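Local coordinates for phage-like element PBSX protein XkdM (Bacillus subtilis, PDB 2GUJ) that is of uncharacterised function but probably forms the tail tube of the phage-like element PBSX, at residues 52-64 with 127-139. Sequence-based numbering, arbitrary orientation.
Sequences TTGANGTGTATFY and EEEVPFTFEDFDV
A61 and V130 pair through both of their backbone groups: V130 N donates to A61 O (2.8 Å) and A61 N to V130 O, which ties strand 57-63 antiparallel to strand 129-132. Strand 57-63 thus sits between strands 21-33 and 129-132 in the antiparallel sheet, consistent with the barrel of phage tail tube proteins. Toward F132 the ladder slackens, with F132 N making only a weak bond to G59 O, and beyond it G57 N picks up F134 O from above the carbonyl plane, 38° out of it. G57 and G59 alternate with threonines along strand 57-63, and the rings of F134 and F132 lie against them. F134 has CG between its backbone N and carbonyl carbon (chi1 61°), a torsion that swings the ring across the neighbouring strand; G57 CA sits over one face, 3.9 Å from the ring centroid, as a CH-pi contact, while T58 O lies at the edge in plane. F132 is turned the same way (chi1 73°). Its ring puts one face against G59 C and meets A61 CB at its edge, with CE2 3.7 Å from that methyl. Near the A61 bridge, V130 CG2 comes 4.0 Å from F63 CE1. At the opposite end, before the strand begins, A55 CB touches the edge of the F137 ring. A31 and L106 also pack on F134.

The other face, with T60, T62, E129 and P131, is looser and more open to solvent. There T62 CG2 rests on E129 CG at 3.4 Å. At the far end D136 turns its carboxylate toward the carbonyls of T53 and G54, acceptors all, but R46 forms a salt bridge with OD2. Cohesion between the segments therefore comes from backbone bonds and aromatic packing on glycine, while the charge of D136 is probably balanced by R46, outside both segments.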
loop_
_atom_site.group_PDB
_atom_site.type_symbol
_atom_site.label_atom_id
_atom_site.label_comp_id
_atom_site.label_asym_id
_atom_site.label_seq_id
_atom_site.Cartn_x
_atom_site.Cartn_y
_atom_site.Cartn_z
ATOM N N THR B 52 17.749 -8.704 -15.532
ATOM C CA THR B 52 17.949 -9.500 -14.334
ATOM C C THR B 52 16.624 -10.125 -13.956
ATOM O O THR B 52 15.557 -9.570 -14.240
ATOM C CB THR B 52 18.424 -8.641 -13.143
ATOM O OG1 THR B 52 18.770 -9.494 -12.048
ATOM C CG2 THR B 52 17.319 -7.690 -12.684
ATOM N N THR B 53 16.694 -11.278 -13.300
ATOM C CA THR B 53 15.493 -11.976 -12.867
ATOM C C THR B 53 14.860 -11.173 -11.735
ATOM O O THR B 53 14.038 -11.684 -10.977
ATOM C CB THR B 53 15.831 -13.411 -12.379
ATOM O OG1 THR B 53 16.660 -14.067 -13.351
ATOM C CG2 THR B 53 14.558 -14.231 -12.199
ATOM N N GLY B 54 15.258 -9.910 -11.631
ATOM C CA GLY B 54 14.719 -9.041 -10.604
ATOM C C GLY B 54 13.224 -8.839 -10.750
ATOM O O GLY B 54 12.452 -9.802 -10.766
ATOM N N ALA B 55 12.812 -7.582 -10.870
ATOM C CA ALA B 55 11.401 -7.246 -10.998
ATOM C C ALA B 55 10.668 -7.691 -9.742
ATOM O O ALA B 55 9.486 -8.027 -9.765
ATOM C CB ALA B 55 10.810 -7.914 -12.222
ATOM N N ASN B 56 11.400 -7.714 -8.639
ATOM C CA ASN B 56 10.847 -8.091 -7.344
ATOM C C ASN B 56 10.035 -6.886 -6.934
ATOM O O ASN B 56 10.331 -5.780 -7.384
ATOM C CB ASN B 56 11.971 -8.207 -6.357
ATOM C CG ASN B 56 12.721 -6.904 -6.228
ATOM O OD1 ASN B 56 12.186 -5.897 -5.747
ATOM N ND2 ASN B 56 13.964 -6.902 -6.685
ATOM N N GLY B 57 9.050 -7.073 -6.061
ATOM C CA GLY B 57 8.274 -5.936 -5.614
ATOM C C GLY B 57 7.161 -6.215 -4.632
ATOM O O GLY B 57 7.024 -7.324 -4.111
ATOM N N THR B 58 6.364 -5.188 -4.359
ATOM C CA THR B 58 5.231 -5.340 -3.459
ATOM C C THR B 58 3.968 -5.013 -4.220
ATOM O O THR B 58 4.019 -4.668 -5.391
ATOM C CB THR B 58 5.314 -4.405 -2.262
ATOM O OG1 THR B 58 6.580 -4.573 -1.609
ATOM C CG2 THR B 58 4.196 -4.738 -1.273
ATOM N N GLY B 59 2.830 -5.130 -3.560
ATOM C CA GLY B 59 1.596 -4.832 -4.244
ATOM C C GLY B 59 0.353 -5.056 -3.417
ATOM O O GLY B 59 0.406 -5.198 -2.191
ATOM N N THR B 60 -0.772 -5.098 -4.112
ATOM C CA THR B 60 -2.056 -5.293 -3.482
ATOM C C THR B 60 -3.030 -5.806 -4.527
ATOM O O THR B 60 -2.854 -5.579 -5.725
ATOM C CB THR B 60 -2.578 -3.968 -2.900
ATOM O OG1 THR B 60 -4.013 -3.934 -2.986
ATOM C CG2 THR B 60 -1.990 -2.786 -3.656
ATOM N N ALA B 61 -4.055 -6.509 -4.077
ATOM C CA ALA B 61 -5.030 -7.031 -5.001
ATOM C C ALA B 61 -6.246 -7.456 -4.224
ATOM O O ALA B 61 -6.159 -7.708 -3.024
ATOM C CB ALA B 61 -4.450 -8.200 -5.734
ATOM N N THR B 62 -7.381 -7.534 -4.905
ATOM C CA THR B 62 -8.619 -7.944 -4.259
ATOM C C THR B 62 -9.189 -9.181 -4.927
ATOM O O THR B 62 -9.216 -9.282 -6.154
ATOM C CB THR B 62 -9.680 -6.820 -4.298
ATOM O OG1 THR B 62 -9.610 -6.124 -5.552
ATOM C CG2 THR B 62 -9.453 -5.849 -3.153
ATOM N N PHE B 63 -9.649 -10.128 -4.122
ATOM C CA PHE B 63 -10.205 -11.342 -4.678
ATOM C C PHE B 63 -11.686 -11.214 -4.997
ATOM O O PHE B 63 -12.412 -10.441 -4.364
ATOM C CB PHE B 63 -9.963 -12.512 -3.725
ATOM C CG PHE B 63 -8.505 -12.832 -3.508
ATOM C CD1 PHE B 63 -7.681 -11.964 -2.785
ATOM C CD2 PHE B 63 -7.956 -14.006 -4.018
ATOM C CE1 PHE B 63 -6.332 -12.265 -2.571
ATOM C CE2 PHE B 63 -6.610 -14.314 -3.807
ATOM C CZ PHE B 63 -5.797 -13.437 -3.079
ATOM N N TYR B 64 -12.109 -11.969 -6.008
ATOM C CA TYR B 64 -13.496 -11.995 -6.467
ATOM C C TYR B 64 -14.291 -13.038 -5.678
ATOM O O TYR B 64 -15.178 -12.690 -4.907
ATOM C CB TYR B 64 -13.533 -12.279 -7.988
ATOM C CG TYR B 64 -14.776 -12.992 -8.510
ATOM C CD1 TYR B 64 -16.060 -12.480 -8.285
ATOM C CD2 TYR B 64 -14.661 -14.195 -9.211
ATOM C CE1 TYR B 64 -17.196 -13.158 -8.743
ATOM C CE2 TYR B 64 -15.787 -14.875 -9.670
ATOM C CZ TYR B 64 -17.048 -14.360 -9.433
ATOM O OH TYR B 64 -18.150 -15.065 -9.868
ATOM N N GLU B 127 -10.305 -6.210 5.459
ATOM C CA GLU B 127 -10.836 -5.746 4.182
ATOM C C GLU B 127 -10.531 -6.722 3.048
ATOM O O GLU B 127 -9.959 -7.784 3.282
ATOM C CB GLU B 127 -10.259 -4.375 3.823
ATOM C CG GLU B 127 -10.777 -3.211 4.657
ATOM C CD GLU B 127 -10.417 -1.866 4.045
ATOM O OE1 GLU B 127 -9.221 -1.497 4.062
ATOM O OE2 GLU B 127 -11.331 -1.190 3.530
ATOM N N GLU B 128 -10.900 -6.354 1.819
ATOM C CA GLU B 128 -10.672 -7.214 0.658
ATOM C C GLU B 128 -9.339 -6.979 -0.038
ATOM O O GLU B 128 -8.853 -7.846 -0.764
ATOM C CB GLU B 128 -11.794 -7.043 -0.368
ATOM C CG GLU B 128 -13.160 -7.340 0.175
ATOM C CD GLU B 128 -14.089 -7.857 -0.894
ATOM O OE1 GLU B 128 -14.269 -7.175 -1.923
ATOM O OE2 GLU B 128 -14.640 -8.957 -0.708
ATOM N N GLU B 129 -8.753 -5.806 0.163
ATOM C CA GLU B 129 -7.475 -5.504 -0.465
ATOM C C GLU B 129 -6.374 -6.212 0.276
ATOM O O GLU B 129 -5.957 -5.777 1.344
ATOM C CB GLU B 129 -7.202 -4.002 -0.459
ATOM C CG GLU B 129 -8.064 -3.229 -1.436
ATOM C CD GLU B 129 -7.678 -1.783 -1.517
ATOM O OE1 GLU B 129 -6.562 -1.494 -1.997
ATOM O OE2 GLU B 129 -8.486 -0.935 -1.094
ATOM N N VAL B 130 -5.887 -7.299 -0.295
ATOM C CA VAL B 130 -4.845 -8.017 0.386
ATOM C C VAL B 130 -3.481 -7.711 -0.160
ATOM O O VAL B 130 -3.298 -7.594 -1.370
ATOM C CB VAL B 130 -5.071 -9.500 0.318
ATOM C CG1 VAL B 130 -4.203 -10.185 1.353
ATOM C CG2 VAL B 130 -6.543 -9.786 0.540
ATOM N N PRO B 131 -2.504 -7.544 0.743
ATOM C CA PRO B 131 -1.117 -7.243 0.364
ATOM C C PRO B 131 -0.438 -8.521 -0.077
ATOM O O PRO B 131 -0.894 -9.607 0.266
ATOM C CB PRO B 131 -0.511 -6.691 1.656
ATOM C CG PRO B 131 -1.728 -6.142 2.405
ATOM C CD PRO B 131 -2.732 -7.243 2.169
ATOM N N PHE B 132 0.637 -8.410 -0.842
ATOM C CA PHE B 132 1.344 -9.602 -1.280
ATOM C C PHE B 132 2.661 -9.165 -1.854
ATOM O O PHE B 132 2.839 -7.985 -2.125
ATOM C CB PHE B 132 0.512 -10.366 -2.314
ATOM C CG PHE B 132 0.447 -9.704 -3.657
ATOM C CD1 PHE B 132 1.568 -9.664 -4.483
ATOM C CD2 PHE B 132 -0.738 -9.127 -4.108
ATOM C CE1 PHE B 132 1.518 -9.056 -5.732
ATOM C CE2 PHE B 132 -0.798 -8.513 -5.365
ATOM C CZ PHE B 132 0.335 -8.480 -6.179
ATOM N N THR B 133 3.597 -10.079 -2.040
ATOM C CA THR B 133 4.869 -9.638 -2.581
ATOM C C THR B 133 5.457 -10.594 -3.587
ATOM O O THR B 133 6.040 -11.625 -3.232
ATOM C CB THR B 133 5.922 -9.399 -1.484
ATOM O OG1 THR B 133 6.356 -10.660 -0.955
ATOM C CG2 THR B 133 5.341 -8.552 -0.365
ATOM N N PHE B 134 5.315 -10.235 -4.856
ATOM C CA PHE B 134 5.838 -11.054 -5.937
ATOM C C PHE B 134 7.345 -10.895 -5.982
ATOM O O PHE B 134 7.870 -9.943 -5.428
ATOM C CB PHE B 134 5.233 -10.615 -7.265
ATOM C CG PHE B 134 5.537 -9.196 -7.627
ATOM C CD1 PHE B 134 4.907 -8.139 -6.973
ATOM C CD2 PHE B 134 6.449 -8.917 -8.632
ATOM C CE1 PHE B 134 5.182 -6.831 -7.320
ATOM C CE2 PHE B 134 6.735 -7.623 -8.988
ATOM C CZ PHE B 134 6.099 -6.569 -8.330
ATOM N N GLU B 135 8.039 -11.826 -6.625
ATOM C CA GLU B 135 9.493 -11.756 -6.715
ATOM C C GLU B 135 9.929 -11.509 -8.145
ATOM O O GLU B 135 11.118 -11.422 -8.430
ATOM C CB GLU B 135 10.127 -13.054 -6.209
ATOM C CG GLU B 135 10.848 -12.927 -4.890
ATOM C CD GLU B 135 9.978 -12.296 -3.817
ATOM O OE1 GLU B 135 9.921 -11.042 -3.772
ATOM O OE2 GLU B 135 9.354 -13.051 -3.024
ATOM N N ASP B 136 8.961 -11.418 -9.046
ATOM C CA ASP B 136 9.254 -11.163 -10.446
ATOM C C ASP B 136 7.937 -11.031 -11.199
ATOM O O ASP B 136 6.947 -11.669 -10.843
ATOM C CB ASP B 136 10.084 -12.298 -11.034
ATOM C CG ASP B 136 10.542 -11.996 -12.426
ATOM O OD1 ASP B 136 9.737 -11.424 -13.180
ATOM O OD2 ASP B 136 11.689 -12.324 -12.785
ATOM N N PHE B 137 7.933 -10.196 -12.231
ATOM C CA PHE B 137 6.743 -9.951 -13.025
ATOM C C PHE B 137 7.047 -10.228 -14.486
ATOM O O PHE B 137 8.209 -10.348 -14.853
ATOM C CB PHE B 137 6.306 -8.510 -12.824
ATOM C CG PHE B 137 6.692 -7.590 -13.933
ATOM C CD1 PHE B 137 5.813 -7.362 -14.982
ATOM C CD2 PHE B 137 7.911 -6.928 -13.921
ATOM C CE1 PHE B 137 6.130 -6.479 -16.002
ATOM C CE2 PHE B 137 8.238 -6.044 -14.937
ATOM C CZ PHE B 137 7.341 -5.820 -15.982
ATOM N N ASP B 138 6.019 -10.301 -15.327
ATOM C CA ASP B 138 6.250 -10.636 -16.730
ATOM C C ASP B 138 5.047 -10.335 -17.641
ATOM O O ASP B 138 3.902 -10.331 -17.197
ATOM C CB ASP B 138 6.579 -12.135 -16.799
ATOM C CG ASP B 138 7.172 -12.552 -18.115
ATOM O OD1 ASP B 138 6.655 -12.119 -19.167
ATOM O OD2 ASP B 138 8.148 -13.333 -18.086
ATOM N N VAL B 139 5.305 -10.107 -18.923
ATOM C CA VAL B 139 4.242 -9.838 -19.884
ATOM C C VAL B 139 4.610 -10.655 -21.107
ATOM O O VAL B 139 4.949 -10.110 -22.149
ATOM C CB VAL B 139 4.201 -8.354 -20.252
ATOM C CG1 VAL B 139 3.067 -8.090 -21.213
ATOM C CG2 VAL B 139 4.057 -7.520 -18.989
#